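Local coordinates for protein 11S globulin isoform 1 (PDB 5WPW) that serves as a seed storage protein of coconut, an 11S globulin that assembles into hexamers and acts as a nutrient reserve, at residues 69-75 and 123-129; 106-110 and 246-251. The protein carries 2 engineered substitutions. One frame throughout, in Å; residues are numbered along the deposited sequence.

Overall arrangement
Contacts 1 and 2 lie about 10 Å apart, centre to centre, in the N-terminal cupin domain and share one antiparallel sheet, in which strand 70-74 has strand 124-127 on one flank and strand 107-110 on the other. Contact 1 (69-75 with 123-129) is the more deeply buried and is held chiefly by backbone hydrogen bonds between neighbouring strands. Contact 2 (106-110 with 246-251) is partly buried: strand 107-110 meets an irregular segment leading into strand 251-253 of another sheet, through side chains, one lysine bond and two waters. Leu74 connects them, touching both Tyr108 and Ile250.

Contact 1: residues 69-75 and 123-129; sequences RGIVGLV and AYWCYNN
Ile71 and Tyr127 form a hydrogen-bonded antiparallel pair, with Ile71 N to Tyr127 O and Tyr127 N to Ile71 O both 2.8 Å. Gly73 and Trp125 repeat the pattern, and beyond them Val75 N reaches Ala123 O along a nearly straight bond. Ile71 N lies in the plane of the Tyr127 carbonyl, whereas Gly73 N is tilted 28° from that of Trp125. Between these pairs, the non-hydrogen-bonded pairs Val72 with Cys126 and Leu74 with Tyr124 bring CA-H groups against carbonyl oxygens, as where Tyr124 CA lies 3.2 Å from Gly73 O.

Aromatic packing differs on the two faces of the sheet. The indole of Trp125 lies across Gly73 of the neighbouring strand, its CG set between backbone N and carbonyl carbon (chi1 59°), and Gly73 CA makes a CH-pi contact 3.8 Å from the centroid of the five-membered ring. Farther along the indole, Ile71 CG2 comes obliquely to Trp125 CH2 at 3.8 Å, the two side chains lying side by side and pointing the same way. On the reverse face, Val72 CG1 presses on Tyr124 CE1, while Val72 CG2 touches Cys126 SG at 4.0 Å.

Water closes both ends of the strand pair. One molecule accepts from Arg69 N and probably donates to Asn128 OD1, which also accepts from Gly130 N; a second accepts from Ala123 N and donates to Val75 O. The amide nitrogen of Asn128 bonds to Ile46 O and Asn132 O, while Trp125 also packs on Pro385 of a second subunit.

Alternate main-chain groups pair here and others bond to strands 107-110 and 50-57, so this part of the cupin barrel can bury large apolar side chains on both faces; the absent side chain at Gly73 lets the indole lie directly against the backbone.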
loop_
_atom_site.group_PDB
_atom_site.type_symbol
_atom_site.label_atom_id
_atom_site.label_comp_id
_atom_site.label_asym_id
_atom_site.label_seq_id
_atom_site.Cartn_x
_atom_site.Cartn_y
_atom_site.Cartn_z
ATOM N N ARG A 69 18.136 -29.965 -15.671
ATOM C CA ARG A 69 18.754 -28.866 -14.956
ATOM C C ARG A 69 19.501 -27.990 -15.948
ATOM O O ARG A 69 19.804 -28.403 -17.074
ATOM C CB ARG A 69 19.685 -29.351 -13.847
ATOM C CG ARG A 69 20.878 -30.144 -14.332
ATOM C CD ARG A 69 21.819 -30.427 -13.181
ATOM N NE ARG A 69 22.848 -29.394 -13.030
ATOM C CZ ARG A 69 24.093 -29.511 -13.482
ATOM N NH1 ARG A 69 24.465 -30.612 -14.125
ATOM N NH2 ARG A 69 24.967 -28.527 -13.300
ATOM N N GLY A 70 19.775 -26.764 -15.524
ATOM C CA GLY A 70 20.465 -25.839 -16.398
ATOM C C GLY A 70 20.621 -24.456 -15.800
ATOM O O GLY A 70 20.581 -24.262 -14.584
ATOM N N ILE A 71 20.819 -23.500 -16.694
ATOM C CA ILE A 71 21.157 -22.128 -16.354
ATOM C C ILE A 71 20.129 -21.238 -17.020
ATOM O O ILE A 71 19.808 -21.433 -18.198
ATOM C CB ILE A 71 22.577 -21.751 -16.840
ATOM C CG1 ILE A 71 23.646 -22.511 -16.065
ATOM C CG2 ILE A 71 22.809 -20.251 -16.708
ATOM C CD1 ILE A 71 25.012 -21.891 -16.219
ATOM N N VAL A 72 19.624 -20.253 -16.285
ATOM C CA VAL A 72 18.688 -19.287 -16.841
ATOM C C VAL A 72 19.246 -17.883 -16.655
ATOM O O VAL A 72 19.855 -17.567 -15.627
ATOM C CB VAL A 72 17.294 -19.408 -16.194
ATOM C CG1 VAL A 72 16.584 -18.103 -16.272
ATOM C CG2 VAL A 72 16.481 -20.461 -16.906
ATOM N N GLY A 73 19.052 -17.048 -17.666
ATOM C CA GLY A 73 19.377 -15.640 -17.568
ATOM C C GLY A 73 18.166 -14.761 -17.821
ATOM O O GLY A 73 17.428 -14.933 -18.805
ATOM N N LEU A 74 17.955 -13.823 -16.909
ATOM C CA LEU A 74 16.908 -12.821 -17.009
ATOM C C LEU A 74 17.581 -11.465 -16.920
ATOM O O LEU A 74 18.235 -11.152 -15.913
ATOM C CB LEU A 74 15.891 -12.993 -15.888
ATOM C CG LEU A 74 14.791 -11.949 -15.837
ATOM C CD1 LEU A 74 13.914 -12.189 -17.015
ATOM C CD2 LEU A 74 14.009 -12.105 -14.546
ATOM N N VAL A 75 17.449 -10.675 -17.960
ATOM C CA VAL A 75 18.109 -9.374 -17.985
ATOM C C VAL A 75 17.146 -8.320 -17.454
ATOM O O VAL A 75 16.069 -8.101 -18.024
ATOM C CB VAL A 75 18.597 -9.023 -19.392
ATOM C CG1 VAL A 75 19.218 -7.639 -19.380
ATOM C CG2 VAL A 75 19.594 -10.077 -19.884
ATOM N N ALA A 123 14.170 -9.564 -21.369
ATOM C CA ALA A 123 14.894 -10.585 -22.123
ATOM C C ALA A 123 15.302 -11.769 -21.248
ATOM O O ALA A 123 15.820 -11.606 -20.133
ATOM C CB ALA A 123 16.133 -9.979 -22.783
ATOM N N TYR A 124 15.115 -12.970 -21.794
ATOM C CA TYR A 124 15.252 -14.240 -21.087
ATOM C C TYR A 124 15.966 -15.247 -21.986
ATOM O O TYR A 124 15.668 -15.312 -23.182
ATOM C CB TYR A 124 13.860 -14.759 -20.739
ATOM C CG TYR A 124 13.732 -16.167 -20.203
ATOM C CD1 TYR A 124 14.014 -16.445 -18.879
ATOM C CD2 TYR A 124 13.263 -17.202 -21.007
ATOM C CE1 TYR A 124 13.874 -17.719 -18.364
ATOM C CE2 TYR A 124 13.113 -18.493 -20.496
ATOM C CZ TYR A 124 13.427 -18.738 -19.172
ATOM O OH TYR A 124 13.291 -20.000 -18.629
ATOM N N TRP A 125 16.876 -16.045 -21.411
ATOM C CA TRP A 125 17.510 -17.149 -22.135
ATOM C C TRP A 125 17.750 -18.317 -21.177
ATOM O O TRP A 125 17.775 -18.150 -19.952
ATOM C CB TRP A 125 18.829 -16.694 -22.825
ATOM C CG TRP A 125 19.869 -16.141 -21.894
ATOM C CD1 TRP A 125 20.087 -14.815 -21.603
ATOM C CD2 TRP A 125 20.848 -16.877 -21.157
ATOM N NE1 TRP A 125 21.127 -14.692 -20.719
ATOM C CE2 TRP A 125 21.606 -15.943 -20.420
ATOM C CE3 TRP A 125 21.144 -18.246 -21.029
ATOM C CZ2 TRP A 125 22.643 -16.321 -19.574
ATOM C CZ3 TRP A 125 22.180 -18.626 -20.183
ATOM C CH2 TRP A 125 22.916 -17.667 -19.463
ATOM N N CYS A 126 17.968 -19.500 -21.754
ATOM C CA CYS A 126 17.914 -20.761 -21.013
ATOM C C CYS A 126 18.903 -21.734 -21.624
ATOM O O CYS A 126 18.817 -21.991 -22.826
ATOM C CB CYS A 126 16.517 -21.371 -21.088
ATOM S SG CYS A 126 16.328 -22.877 -20.140
ATOM N N TYR A 127 19.800 -22.289 -20.812
ATOM C CA TYR A 127 20.814 -23.218 -21.325
ATOM C C TYR A 127 20.806 -24.517 -20.523
ATOM O O TYR A 127 20.848 -24.499 -19.284
ATOM C CB TYR A 127 22.201 -22.579 -21.293
ATOM C CG TYR A 127 23.355 -23.528 -21.654
ATOM C CD1 TYR A 127 23.559 -23.945 -22.969
ATOM C CD2 TYR A 127 24.237 -23.989 -20.676
ATOM C CE1 TYR A 127 24.634 -24.820 -23.307
ATOM C CE2 TYR A 127 25.310 -24.871 -20.994
ATOM C CZ TYR A 127 25.499 -25.272 -22.308
ATOM O OH TYR A 127 26.563 -26.129 -22.627
ATOM N N ASN A 128 20.796 -25.645 -21.235
ATOM C CA ASN A 128 20.808 -26.976 -20.627
ATOM C C ASN A 128 22.248 -27.452 -20.491
ATOM O O ASN A 128 22.867 -27.837 -21.480
ATOM C CB ASN A 128 19.990 -27.947 -21.477
ATOM C CG ASN A 128 19.945 -29.358 -20.897
ATOM O OD1 ASN A 128 20.495 -29.634 -19.822
ATOM N ND2 ASN A 128 19.264 -30.242 -21.594
ATOM N N ASN A 129 22.777 -27.440 -19.270
ATOM C CA ASN A 129 24.146 -27.873 -19.031
ATOM C C ASN A 129 24.232 -29.245 -18.377
ATOM O O ASN A 129 25.305 -29.629 -17.906
ATOM C CB ASN A 129 24.884 -26.850 -18.174
ATOM C CG ASN A 129 24.281 -26.708 -16.803
ATOM O OD1 ASN A 129 23.260 -27.317 -16.477
ATOM N ND2 ASN A 129 24.904 -25.896 -15.993
HETATM O O HOH W 1 19.598 -31.184 -17.730
HETATM O O HOH W 2 15.097 -7.131 -20.553
#

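Contact 2: residues 106-110 and 246-251; sequences KVYQF and CSMKIK
Strand 107-110 belongs to the N-terminal cupin barrel of this 11S globulin, and the irregular segment 246-251 runs alongside it in nearly the same direction, starting at Cys246 of the disulfide that ties the basic chain to Cys79 of the acidic chain. The apolar centre is Tyr108 with Ile250. Ile250 CD1 makes a CH-pi contact over the middle of the Tyr108 phenol face, 3.8 Å from the ring centroid and 10° off its normal, while Ile250 CG1 meets Tyr108 CE1 at 3.7 Å. The torsion of Ile250 (chi1 58°) sets CG1 between backbone N and carbonyl carbon and directs this branch across the ring at about a right angle. Leu74 of the neighbouring strand packs on both residues.

Polar links flank this CH-pi contact. A water at the ring edge donates to Tyr108 OH and to Met248 O, joining phenol and backbone. Lys106 NZ donates to Cys246 O at 3.1 Å, approaching from above the carbonyl plane; the ion pair of Lys106 NZ with Asp261 of a third subunit is long and weak. At the other end, Lys251 bends at chi3 (120°), bringing Lys251 CE to 3.0 Å from Gln109 O, and a second water, rather than a direct bond, appears to join Lys251 NZ to Gln109 O.

The arrangement is characteristic of the legumin-type bicupin fold, in which the start of the basic chain packs on the acidic-chain barrel and is covalently joined to it.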
loop_
_atom_site.group_PDB
_atom_site.type_symbol
_atom_site.label_atom_id
_atom_site.label_comp_id
_atom_site.label_asym_id
_atom_site.label_seq_id
_atom_site.Cartn_x
_atom_site.Cartn_y
_atom_site.Cartn_z
ATOM N N LYS A 106 23.480 -11.580 -13.311
ATOM C CA LYS A 106 23.518 -12.810 -12.532
ATOM C C LYS A 106 22.738 -13.911 -13.242
ATOM O O LYS A 106 21.719 -13.660 -13.885
ATOM C CB LYS A 106 22.940 -12.549 -11.141
ATOM C CG LYS A 106 21.591 -11.842 -11.174
ATOM C CD LYS A 106 21.115 -11.412 -9.780
ATOM C CE LYS A 106 21.717 -10.062 -9.363
ATOM N NZ LYS A 106 21.062 -9.529 -8.122
ATOM N N VAL A 107 23.221 -15.146 -13.134
ATOM C CA VAL A 107 22.583 -16.241 -13.826
ATOM C C VAL A 107 21.986 -17.165 -12.778
ATOM O O VAL A 107 22.479 -17.263 -11.648
ATOM C CB VAL A 107 23.580 -16.956 -14.748
ATOM C CG1 VAL A 107 24.069 -15.965 -15.817
ATOM C CG2 VAL A 107 24.734 -17.465 -13.937
ATOM N N TYR A 108 20.885 -17.797 -13.147
ATOM C CA TYR A 108 20.051 -18.560 -12.235
ATOM C C TYR A 108 20.127 -20.033 -12.611
ATOM O O TYR A 108 19.787 -20.412 -13.736
ATOM C CB TYR A 108 18.613 -18.060 -12.303
ATOM C CG TYR A 108 18.487 -16.572 -12.084
ATOM C CD1 TYR A 108 18.292 -16.061 -10.811
ATOM C CD2 TYR A 108 18.527 -15.675 -13.149
ATOM C CE1 TYR A 108 18.155 -14.707 -10.595
ATOM C CE2 TYR A 108 18.397 -14.303 -12.940
ATOM C CZ TYR A 108 18.215 -13.830 -11.654
ATOM O OH TYR A 108 18.086 -12.474 -11.408
ATOM N N GLN A 109 20.551 -20.862 -11.672
ATOM C CA GLN A 109 20.688 -22.288 -11.933
ATOM C C GLN A 109 19.439 -22.996 -11.453
ATOM O O GLN A 109 19.078 -22.893 -10.281
ATOM C CB GLN A 109 21.946 -22.834 -11.270
ATOM C CG GLN A 109 23.167 -22.166 -11.843
ATOM C CD GLN A 109 24.406 -22.987 -11.661
ATOM O OE1 GLN A 109 24.501 -24.104 -12.171
ATOM N NE2 GLN A 109 25.367 -22.447 -10.922
ATOM N N PHE A 110 18.776 -23.695 -12.358
ATOM C CA PHE A 110 17.477 -24.279 -12.081
ATOM C C PHE A 110 17.565 -25.801 -12.110
ATOM O O PHE A 110 18.563 -26.391 -12.526
ATOM C CB PHE A 110 16.441 -23.774 -13.083
ATOM C CG PHE A 110 16.645 -24.271 -14.481
ATOM C CD1 PHE A 110 16.066 -25.455 -14.901
ATOM C CD2 PHE A 110 17.368 -23.525 -15.397
ATOM C CE1 PHE A 110 16.233 -25.912 -16.200
ATOM C CE2 PHE A 110 17.522 -23.971 -16.699
ATOM C CZ PHE A 110 16.966 -25.160 -17.096
ATOM N N CYS A 246 16.848 -5.042 -8.170
ATOM C CA CYS A 246 17.689 -5.819 -9.076
ATOM C C CYS A 246 18.020 -7.189 -8.523
ATOM O O CYS A 246 18.572 -8.017 -9.255
ATOM C CB CYS A 246 18.978 -5.063 -9.394
ATOM S SG CYS A 246 18.697 -3.528 -10.267
ATOM N N SER A 247 17.692 -7.442 -7.259
ATOM C CA SER A 247 17.968 -8.715 -6.615
ATOM C C SER A 247 16.695 -9.486 -6.299
ATOM O O SER A 247 16.687 -10.291 -5.365
ATOM C CB SER A 247 18.794 -8.493 -5.342
ATOM O OG SER A 247 19.950 -7.733 -5.636
ATOM N N MET A 248 15.615 -9.244 -7.042
ATOM C CA MET A 248 14.382 -10.009 -6.853
ATOM C C MET A 248 14.636 -11.489 -7.131
ATOM O O MET A 248 15.263 -11.842 -8.135
ATOM C CB MET A 248 13.297 -9.523 -7.809
ATOM C CG MET A 248 12.630 -8.228 -7.487
ATOM S SD MET A 248 11.197 -8.135 -8.579
ATOM C CE MET A 248 12.001 -7.793 -10.147
ATOM N N LYS A 249 14.123 -12.358 -6.269
ATOM C CA LYS A 249 14.163 -13.775 -6.568
ATOM C C LYS A 249 13.142 -14.046 -7.665
ATOM O O LYS A 249 12.026 -13.530 -7.615
ATOM C CB LYS A 249 13.862 -14.604 -5.312
ATOM C CG LYS A 249 14.047 -16.109 -5.498
ATOM C CD LYS A 249 13.656 -16.904 -4.238
ATOM C CE LYS A 249 12.431 -16.303 -3.560
ATOM N NZ LYS A 249 11.366 -17.287 -3.155
ATOM N N ILE A 250 13.530 -14.818 -8.680
ATOM C CA ILE A 250 12.643 -15.152 -9.792
ATOM C C ILE A 250 12.326 -16.628 -9.863
ATOM O O ILE A 250 11.616 -17.053 -10.785
ATOM C CB ILE A 250 13.222 -14.691 -11.146
ATOM C CG1 ILE A 250 14.594 -15.315 -11.379
ATOM C CG2 ILE A 250 13.269 -13.174 -11.228
ATOM C CD1 ILE A 250 14.749 -15.918 -12.758
ATOM N N LYS A 251 12.866 -17.425 -8.956
ATOM C CA LYS A 251 12.796 -18.872 -9.063
ATOM C C LYS A 251 12.472 -19.430 -7.688
ATOM O O LYS A 251 12.972 -18.929 -6.672
ATOM C CB LYS A 251 14.126 -19.438 -9.574
ATOM C CG LYS A 251 14.277 -20.951 -9.445
ATOM C CD LYS A 251 15.647 -21.383 -10.000
ATOM C CE LYS A 251 16.489 -22.075 -8.936
ATOM N NZ LYS A 251 17.230 -21.157 -8.016
HETATM O O HOH W 3 17.665 -11.692 -9.043
HETATM O O HOH W 4 19.528 -21.708 -7.361
#